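Local structure of diaminopropionate ammonia-lyase (Escherichia coli, 4D9K) at residues Q34-I39 with K77-A82; F57-I62 with K367-L372. The protein breaks down both L- and D-2,3-diaminopropionate to pyruvate and ammonia by pyridoxal phosphate-dependent alpha,beta-elimination, working as a homodimer. One frame throughout, in Å; residues are numbered along the deposited sequence.

Contact 1 (Q34-I39 with K77-A82). With PO4 (phosphate ion), chain E.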
ATOM      1  N   GLN A  34     -30.566  -2.777  15.274  1.00 39.45           N
ATOM      2  CA  GLN A  34     -31.855  -3.174  14.691  1.00 40.98           C
ATOM      3  C   GLN A  34     -32.469  -2.073  13.831  1.00 40.65           C
ATOM      4  O   GLN A  34     -33.210  -2.360  12.890  1.00 41.03           O
ATOM      5  CB  GLN A  34     -32.832  -3.642  15.773  1.00 43.34           C
ATOM      6  CG  GLN A  34     -32.604  -5.087  16.200  1.00 45.56           C
ATOM      7  CD  GLN A  34     -33.014  -5.366  17.638  1.00 47.23           C
ATOM      8  OE1 GLN A  34     -34.099  -4.982  18.073  1.00 49.77           O
ATOM      9  NE2 GLN A  34     -32.145  -6.051  18.382  1.00 47.29           N
ATOM     10  N   PHE A  35     -32.150  -0.819  14.152  1.00 39.63           N
ATOM     11  CA  PHE A  35     -32.475   0.298  13.273  1.00 39.31           C
ATOM     12  C   PHE A  35     -31.653   0.224  11.987  1.00 38.82           C
ATOM     13  O   PHE A  35     -32.205   0.325  10.893  1.00 39.44           O
ATOM     14  CB  PHE A  35     -32.250   1.647  13.970  1.00 38.42           C
ATOM     15  CG  PHE A  35     -32.152   2.810  13.017  1.00 38.11           C
ATOM     16  CD1 PHE A  35     -33.289   3.301  12.372  1.00 38.97           C
ATOM     17  CD2 PHE A  35     -30.922   3.411  12.754  1.00 36.89           C
ATOM     18  CE1 PHE A  35     -33.195   4.365  11.485  1.00 39.10           C
ATOM     19  CE2 PHE A  35     -30.826   4.477  11.869  1.00 36.90           C
ATOM     20  CZ  PHE A  35     -31.960   4.954  11.233  1.00 37.97           C
ATOM     21  N   HIS A  36     -30.338   0.049  12.129  1.00 37.77           N
ATOM     22  CA  HIS A  36     -29.433   0.043  10.979  1.00 37.35           C
ATOM     23  C   HIS A  36     -29.710  -1.069  10.011  1.00 38.12           C
ATOM     24  O   HIS A  36     -29.541  -0.893   8.805  1.00 38.40           O
ATOM     25  CB  HIS A  36     -27.974   0.039  11.422  1.00 35.78           C
ATOM     26  CG  HIS A  36     -27.529   1.345  12.029  1.00 34.88           C
ATOM     27  ND1 HIS A  36     -27.237   1.473  13.336  1.00 34.78           N
ATOM     28  CD2 HIS A  36     -27.360   2.604  11.462  1.00 34.45           C
ATOM     29  CE1 HIS A  36     -26.893   2.744  13.593  1.00 34.12           C
ATOM     30  NE2 HIS A  36     -26.970   3.438  12.444  1.00 34.22           N
ATOM     31  N   GLN A  37     -30.162  -2.207  10.535  1.00 38.94           N
ATOM     32  CA  GLN A  37     -30.509  -3.379   9.726  1.00 40.21           C
ATOM     33  C   GLN A  37     -31.686  -3.127   8.778  1.00 41.44           C
ATOM     34  O   GLN A  37     -31.859  -3.850   7.796  1.00 41.96           O
ATOM     35  CB  GLN A  37     -30.789  -4.590  10.628  1.00 40.72           C
ATOM     36  CG  GLN A  37     -29.528  -5.199  11.229  1.00 40.50           C
ATOM     37  CD  GLN A  37     -29.793  -6.223  12.320  1.00 40.92           C
ATOM     38  OE1 GLN A  37     -30.866  -6.253  12.923  1.00 42.11           O
ATOM     39  NE2 GLN A  37     -28.801  -7.061  12.589  1.00 40.35           N
ATOM     40  N   LYS A  38     -32.473  -2.093   9.072  1.00 42.17           N
ATOM     41  CA  LYS A  38     -33.627  -1.712   8.255  1.00 43.46           C
ATOM     42  C   LYS A  38     -33.258  -0.841   7.058  1.00 43.48           C
ATOM     43  O   LYS A  38     -34.024  -0.751   6.094  1.00 44.50           O
ATOM     44  CB  LYS A  38     -34.665  -0.982   9.106  1.00 44.53           C
ATOM     45  CG  LYS A  38     -35.279  -1.834  10.200  1.00 45.04           C
ATOM     46  CD  LYS A  38     -36.113  -0.983  11.131  1.00 45.79           C
ATOM     47  CE  LYS A  38     -36.675  -1.820  12.261  1.00 46.63           C
ATOM     48  NZ  LYS A  38     -37.290  -0.935  13.280  1.00 47.78           N
ATOM     49  N   ILE A  39     -32.099  -0.189   7.124  1.00 42.40           N
ATOM     50  CA  ILE A  39     -31.633   0.643   6.017  1.00 42.38           C
ATOM     51  C   ILE A  39     -31.165  -0.261   4.887  1.00 42.44           C
ATOM     52  O   ILE A  39     -30.340  -1.149   5.103  1.00 42.61           O
ATOM     53  CB  ILE A  39     -30.484   1.590   6.431  1.00 41.36           C
ATOM     54  CG1 ILE A  39     -30.893   2.451   7.632  1.00 41.29           C
ATOM     55  CG2 ILE A  39     -30.070   2.469   5.254  1.00 41.18           C
ATOM     56  CD1 ILE A  39     -29.724   2.975   8.443  1.00 40.39           C
ATOM     57  N   LYS A  77     -19.269   7.147  10.990  1.00 28.78           N
ATOM     58  CA  LYS A  77     -20.070   8.130  11.740  1.00 29.55           C
ATOM     59  C   LYS A  77     -21.589   8.130  11.517  1.00 29.78           C
ATOM     60  O   LYS A  77     -22.326   8.598  12.386  1.00 29.79           O
ATOM     61  CB  LYS A  77     -19.488   9.545  11.608  1.00 30.37           C
ATOM     62  CG  LYS A  77     -18.091   9.649  12.180  1.00 30.73           C
ATOM     63  CD  LYS A  77     -17.873  10.941  12.937  1.00 32.05           C
ATOM     64  CE  LYS A  77     -16.506  10.950  13.601  1.00 32.54           C
ATOM     65  NZ  LYS A  77     -16.132  12.324  14.030  1.00 33.22           N
ATOM     66  N   MET A  78     -22.061   7.597  10.388  1.00 30.09           N
ATOM     67  CA  MET A  78     -23.513   7.504  10.152  1.00 30.75           C
ATOM     68  C   MET A  78     -24.235   6.655  11.202  1.00 30.55           C
ATOM     69  O   MET A  78     -25.412   6.878  11.476  1.00 30.69           O
ATOM     70  CB  MET A  78     -23.852   7.037   8.722  1.00 31.40           C
ATOM     71  CG  MET A  78     -23.398   5.632   8.336  1.00 31.24           C
ATOM     72  SD  MET A  78     -24.332   4.284   9.090  1.00 31.79           S
ATOM     73  CE  MET A  78     -25.996   4.641   8.521  1.00 32.61           C
ATOM     74  N   LEU A  79     -23.518   5.697  11.794  1.00 29.97           N
ATOM     75  CA  LEU A  79     -24.086   4.835  12.828  1.00 30.10           C
ATOM     76  C   LEU A  79     -24.717   5.638  13.961  1.00 30.42           C
ATOM     77  O   LEU A  79     -25.768   5.265  14.483  1.00 30.83           O
ATOM     78  CB  LEU A  79     -23.035   3.870  13.388  1.00 29.41           C
ATOM     79  CG  LEU A  79     -22.534   2.759  12.467  1.00 29.45           C
ATOM     80  CD1 LEU A  79     -21.356   2.045  13.115  1.00 29.15           C
ATOM     81  CD2 LEU A  79     -23.645   1.773  12.112  1.00 29.60           C
ATOM     82  N   GLY A  80     -24.070   6.741  14.333  1.00 30.22           N
ATOM     83  CA  GLY A  80     -24.574   7.606  15.387  1.00 30.42           C
ATOM     84  C   GLY A  80     -25.517   8.662  14.856  1.00 31.10           C
ATOM     85  O   GLY A  80     -26.635   8.806  15.350  1.00 31.32           O
ATOM     86  N   GLY A  81     -25.054   9.399  13.849  1.00 31.74           N
ATOM     87  CA  GLY A  81     -25.824  10.480  13.231  1.00 32.81           C
ATOM     88  C   GLY A  81     -27.200  10.064  12.749  1.00 33.61           C
ATOM     89  O   GLY A  81     -28.188  10.693  13.103  1.00 34.53           O
ATOM     90  N   ALA A  82     -27.267   8.997  11.954  1.00 33.88           N
ATOM     91  CA  ALA A  82     -28.542   8.516  11.418  1.00 34.94           C
ATOM     92  C   ALA A  82     -29.472   7.969  12.496  1.00 35.32           C
ATOM     93  O   ALA A  82     -30.686   8.130  12.402  1.00 35.88           O
ATOM     94  CB  ALA A  82     -28.322   7.482  10.321  1.00 34.70           C
TER
HETATM   95  P   PO4 E 501     -14.991  10.503  17.954  1.00 48.89           P
HETATM   96  O1  PO4 E 501     -15.119  11.862  17.302  1.00 50.42           O
HETATM   97  O2  PO4 E 501     -16.296  10.028  18.520  1.00 46.63           O
HETATM   98  O3  PO4 E 501     -14.010  10.617  19.088  1.00 47.81           O
HETATM   99  O4  PO4 E 501     -14.517   9.510  16.919  1.00 49.95           O
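Behind the active-site lysine K77, which carries pyridoxal phosphate in the active enzyme and is without it here, H36 of helix 26-36 packs on L79 and M78 near the start of helix 78-93. The H36 ring is held on both faces. L79 CD2 lies 3.6 Å from the ring centroid, only 6° off the normal, a centred CH-pi contact, while F35 CD2 sits 3.8 Å from the plane over the centre of the opposite face. M78 bends at chi2 (73°) and chi3, which folds its methyl back past the imidazole, CE resting 3.8 Å from H36 CD2. The same methyl meets I39 tip to tip, I39 CD1 to M78 CE 4.1 Å. F35 also reaches A82, its CE2 4.2 Å from the A82 CB. With an alanine in place of H36, L79 CD2 and the F35 ring would probably lose the surface they share, leaving a gap between the helices. On the active-site side, K77 NZ makes a weak 3.5 Å hydrogen bond to O1 of a phosphate ion. Around the contact, W129 of helix 122-133 touches I39 and M78, F102 of helix 102-106 meets F35 and I39, and helix 197-220 lies against L79.

Contact 2 (F57-I62 with K367-L372)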
ATOM      1  N   PHE A  57       4.612  -8.993  14.603  1.00 27.77           N
ATOM      2  CA  PHE A  57       4.551  -8.141  15.793  1.00 27.62           C
ATOM      3  C   PHE A  57       4.665  -8.922  17.108  1.00 28.51           C
ATOM      4  O   PHE A  57       4.878  -8.335  18.166  1.00 28.75           O
ATOM      5  CB  PHE A  57       3.260  -7.302  15.782  1.00 26.89           C
ATOM      6  CG  PHE A  57       3.284  -6.130  14.819  1.00 26.12           C
ATOM      7  CD1 PHE A  57       4.266  -6.017  13.836  1.00 26.11           C
ATOM      8  CD2 PHE A  57       2.293  -5.156  14.879  1.00 25.65           C
ATOM      9  CE1 PHE A  57       4.275  -4.939  12.956  1.00 25.83           C
ATOM     10  CE2 PHE A  57       2.298  -4.073  14.002  1.00 25.34           C
ATOM     11  CZ  PHE A  57       3.288  -3.967  13.040  1.00 25.34           C
ATOM     12  N   GLY A  58       4.527 -10.243  17.039  1.00 29.00           N
ATOM     13  CA  GLY A  58       4.668 -11.091  18.221  1.00 29.76           C
ATOM     14  C   GLY A  58       3.431 -11.144  19.103  1.00 29.95           C
ATOM     15  O   GLY A  58       3.542 -11.213  20.327  1.00 31.03           O
ATOM     16  N   VAL A  59       2.256 -11.101  18.482  1.00 29.42           N
ATOM     17  CA  VAL A  59       0.978 -11.269  19.186  1.00 29.53           C
ATOM     18  C   VAL A  59       0.165 -12.365  18.498  1.00 29.93           C
ATOM     19  O   VAL A  59       0.519 -12.803  17.402  1.00 30.05           O
ATOM     20  CB  VAL A  59       0.156  -9.957  19.246  1.00 28.84           C
ATOM     21  CG1 VAL A  59       0.865  -8.908  20.099  1.00 28.63           C
ATOM     22  CG2 VAL A  59      -0.127  -9.424  17.845  1.00 28.06           C
ATOM     23  N   LYS A  60      -0.915 -12.815  19.132  1.00 30.43           N
ATOM     24  CA  LYS A  60      -1.700 -13.911  18.569  1.00 30.96           C
ATOM     25  C   LYS A  60      -2.550 -13.465  17.382  1.00 30.38           C
ATOM     26  O   LYS A  60      -2.600 -14.162  16.364  1.00 30.75           O
ATOM     27  CB  LYS A  60      -2.579 -14.576  19.627  1.00 31.75           C
ATOM     28  CG  LYS A  60      -3.076 -15.952  19.216  1.00 32.87           C
ATOM     29  CD  LYS A  60      -3.938 -16.575  20.304  1.00 34.09           C
ATOM     30  CE  LYS A  60      -4.221 -18.045  20.020  1.00 35.14           C
ATOM     31  NZ  LYS A  60      -5.390 -18.503  20.819  1.00 36.20           N
ATOM     32  N   LYS A  61      -3.212 -12.314  17.516  1.00 29.45           N
ATOM     33  CA  LYS A  61      -4.152 -11.835  16.504  1.00 28.88           C
ATOM     34  C   LYS A  61      -4.215 -10.318  16.453  1.00 27.82           C
ATOM     35  O   LYS A  61      -4.155  -9.646  17.485  1.00 27.60           O
ATOM     36  CB  LYS A  61      -5.569 -12.367  16.773  1.00 29.65           C
ATOM     37  CG  LYS A  61      -5.769 -13.865  16.551  1.00 31.29           C
ATOM     38  CD  LYS A  61      -6.053 -14.171  15.090  1.00 31.69           C
ATOM     39  CE  LYS A  61      -6.108 -15.670  14.846  1.00 33.01           C
ATOM     40  NZ  LYS A  61      -6.549 -15.980  13.455  1.00 33.44           N
ATOM     41  N   ILE A  62      -4.340  -9.794  15.239  1.00 26.94           N
ATOM     42  CA  ILE A  62      -4.717  -8.403  15.026  1.00 26.31           C
ATOM     43  C   ILE A  62      -5.973  -8.376  14.156  1.00 25.88           C
ATOM     44  O   ILE A  62      -5.969  -8.861  13.026  1.00 25.92           O
ATOM     45  CB  ILE A  62      -3.574  -7.572  14.402  1.00 25.91           C
ATOM     46  CG1 ILE A  62      -2.319  -7.666  15.284  1.00 26.23           C
ATOM     47  CG2 ILE A  62      -4.017  -6.123  14.205  1.00 25.47           C
ATOM     48  CD1 ILE A  62      -1.074  -7.016  14.713  1.00 25.94           C
ATOM     49  N   LYS A 367       2.579 -13.187  22.989  1.00 32.85           N
ATOM     50  CA  LYS A 367       2.209 -14.251  22.043  1.00 32.75           C
ATOM     51  C   LYS A 367       0.724 -14.655  22.080  1.00 31.87           C
ATOM     52  O   LYS A 367       0.209 -15.205  21.112  1.00 31.98           O
ATOM     53  CB  LYS A 367       3.116 -15.482  22.225  1.00 33.96           C
ATOM     54  CG  LYS A 367       2.854 -16.292  23.491  1.00 35.07           C
ATOM     55  CD  LYS A 367       3.652 -17.586  23.493  1.00 36.31           C
ATOM     56  CE  LYS A 367       3.377 -18.405  24.748  1.00 37.62           C
ATOM     57  NZ  LYS A 367       1.991 -18.957  24.781  1.00 37.90           N
ATOM     58  N   ASP A 368       0.047 -14.368  23.188  1.00 31.18           N
ATOM     59  CA  ASP A 368      -1.371 -14.697  23.351  1.00 30.41           C
ATOM     60  C   ASP A 368      -2.334 -13.522  23.092  1.00 29.20           C
ATOM     61  O   ASP A 368      -3.553 -13.711  23.079  1.00 29.03           O
ATOM     62  CB  ASP A 368      -1.613 -15.254  24.754  1.00 30.94           C
ATOM     63  CG  ASP A 368      -0.813 -16.518  25.029  1.00 31.96           C
ATOM     64  OD1 ASP A 368      -0.725 -17.391  24.133  1.00 32.24           O
ATOM     65  OD2 ASP A 368      -0.275 -16.633  26.151  1.00 32.17           O
ATOM     66  N   ALA A 369      -1.794 -12.322  22.889  1.00 28.01           N
ATOM     67  CA  ALA A 369      -2.634 -11.130  22.754  1.00 27.04           C
ATOM     68  C   ALA A 369      -3.514 -11.173  21.505  1.00 26.39           C
ATOM     69  O   ALA A 369      -3.027 -11.424  20.400  1.00 26.31           O
ATOM     70  CB  ALA A 369      -1.790  -9.860  22.777  1.00 26.88           C
ATOM     71  N   VAL A 370      -4.813 -10.959  21.705  1.00 25.82           N
ATOM     72  CA  VAL A 370      -5.762 -10.791  20.607  1.00 25.35           C
ATOM     73  C   VAL A 370      -6.223  -9.334  20.615  1.00 24.56           C
ATOM     74  O   VAL A 370      -6.966  -8.916  21.500  1.00 24.43           O
ATOM     75  CB  VAL A 370      -6.960 -11.757  20.720  1.00 25.96           C
ATOM     76  CG1 VAL A 370      -7.950 -11.523  19.585  1.00 25.76           C
ATOM     77  CG2 VAL A 370      -6.485 -13.209  20.720  1.00 26.43           C
ATOM     78  N   VAL A 371      -5.769  -8.569  19.628  1.00 24.14           N
ATOM     79  CA  VAL A 371      -5.941  -7.110  19.650  1.00 23.72           C
ATOM     80  C   VAL A 371      -6.970  -6.628  18.632  1.00 23.59           C
ATOM     81  O   VAL A 371      -6.794  -6.794  17.424  1.00 23.33           O
ATOM     82  CB  VAL A 371      -4.602  -6.374  19.420  1.00 23.55           C
ATOM     83  CG1 VAL A 371      -4.796  -4.863  19.507  1.00 23.05           C
ATOM     84  CG2 VAL A 371      -3.552  -6.835  20.424  1.00 23.68           C
ATOM     85  N   LEU A 372      -8.049  -6.042  19.137  1.00 23.83           N
ATOM     86  CA  LEU A 372      -9.042  -5.416  18.285  1.00 24.23           C
ATOM     87  C   LEU A 372      -8.618  -3.984  17.990  1.00 24.14           C
ATOM     88  O   LEU A 372      -8.312  -3.226  18.904  1.00 24.13           O
ATOM     89  CB  LEU A 372     -10.421  -5.433  18.953  1.00 24.57           C
ATOM     90  CG  LEU A 372     -11.584  -4.680  18.282  1.00 24.67           C
ATOM     91  CD1 LEU A 372     -11.878  -5.171  16.872  1.00 24.74           C
ATOM     92  CD2 LEU A 372     -12.828  -4.789  19.147  1.00 25.31           C
TER
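V59 holds CG1 anti to its own carbonyl carbon (chi1 -66°), a setting that places this methyl 3.9 Å from the A369 CB. V370 turns CG1 anti to its backbone N (chi1 178°) and thereby lays it alongside K61, 3.8 Å from the K61 CB. K61 then bends at chi2 and carries its ammonium group away from V370 to a salt bridge with D51. In K60 the chain beyond CG is extended; its CB lies 3.2 Å from the carbonyl O of K367, but the amine leads away. The backbones pair as parallel strands, with K61 bonded on both sides of V370: K61 N donates to A369 O at 3.0 Å, in the carbonyl plane, and K61 O receives V371 N at 2.9 Å. The second bond is nearly straight at the hydrogen (170°), although its donor stands above the carbonyl plane. This is where strand 61-66, at one edge of the mixed sheet within the chain, joins strand 370-375 in a domain related to the tryptophan synthase beta family. A weak bond from K60 N gives A369 O a second donor just before the regular pairing begins. K61 and V370 project from one face of the sheet, I62 and V371 from the other, where helix 342-352 covers both through L344 and L347. On the exposed approach to the strand, K367 NZ forms a salt bridge with D368 OD1 at 3.2 Å.

In the fold
Contact 1 is core: all six of its touching residues are buried, and its centre lies about 14 Å from that of the chain, against about 22 Å for contact 2, which is partly buried and has three exposed residues. The chemistry follows the place. Residues 34-39 and 77-82 join the end of one helix and the turn after it to the start of another, through the faces of one imidazole and through methyl groups, whereas 57-62 and 367-372 join neighbouring parallel strands mainly by backbone hydrogen bonds, with lysines at the surface. They share no secondary-structure element, yet strand 61-66 precedes helix 78-93 in the chain. Their centres are about 31 Å apart and their nearest atoms about 12 Å.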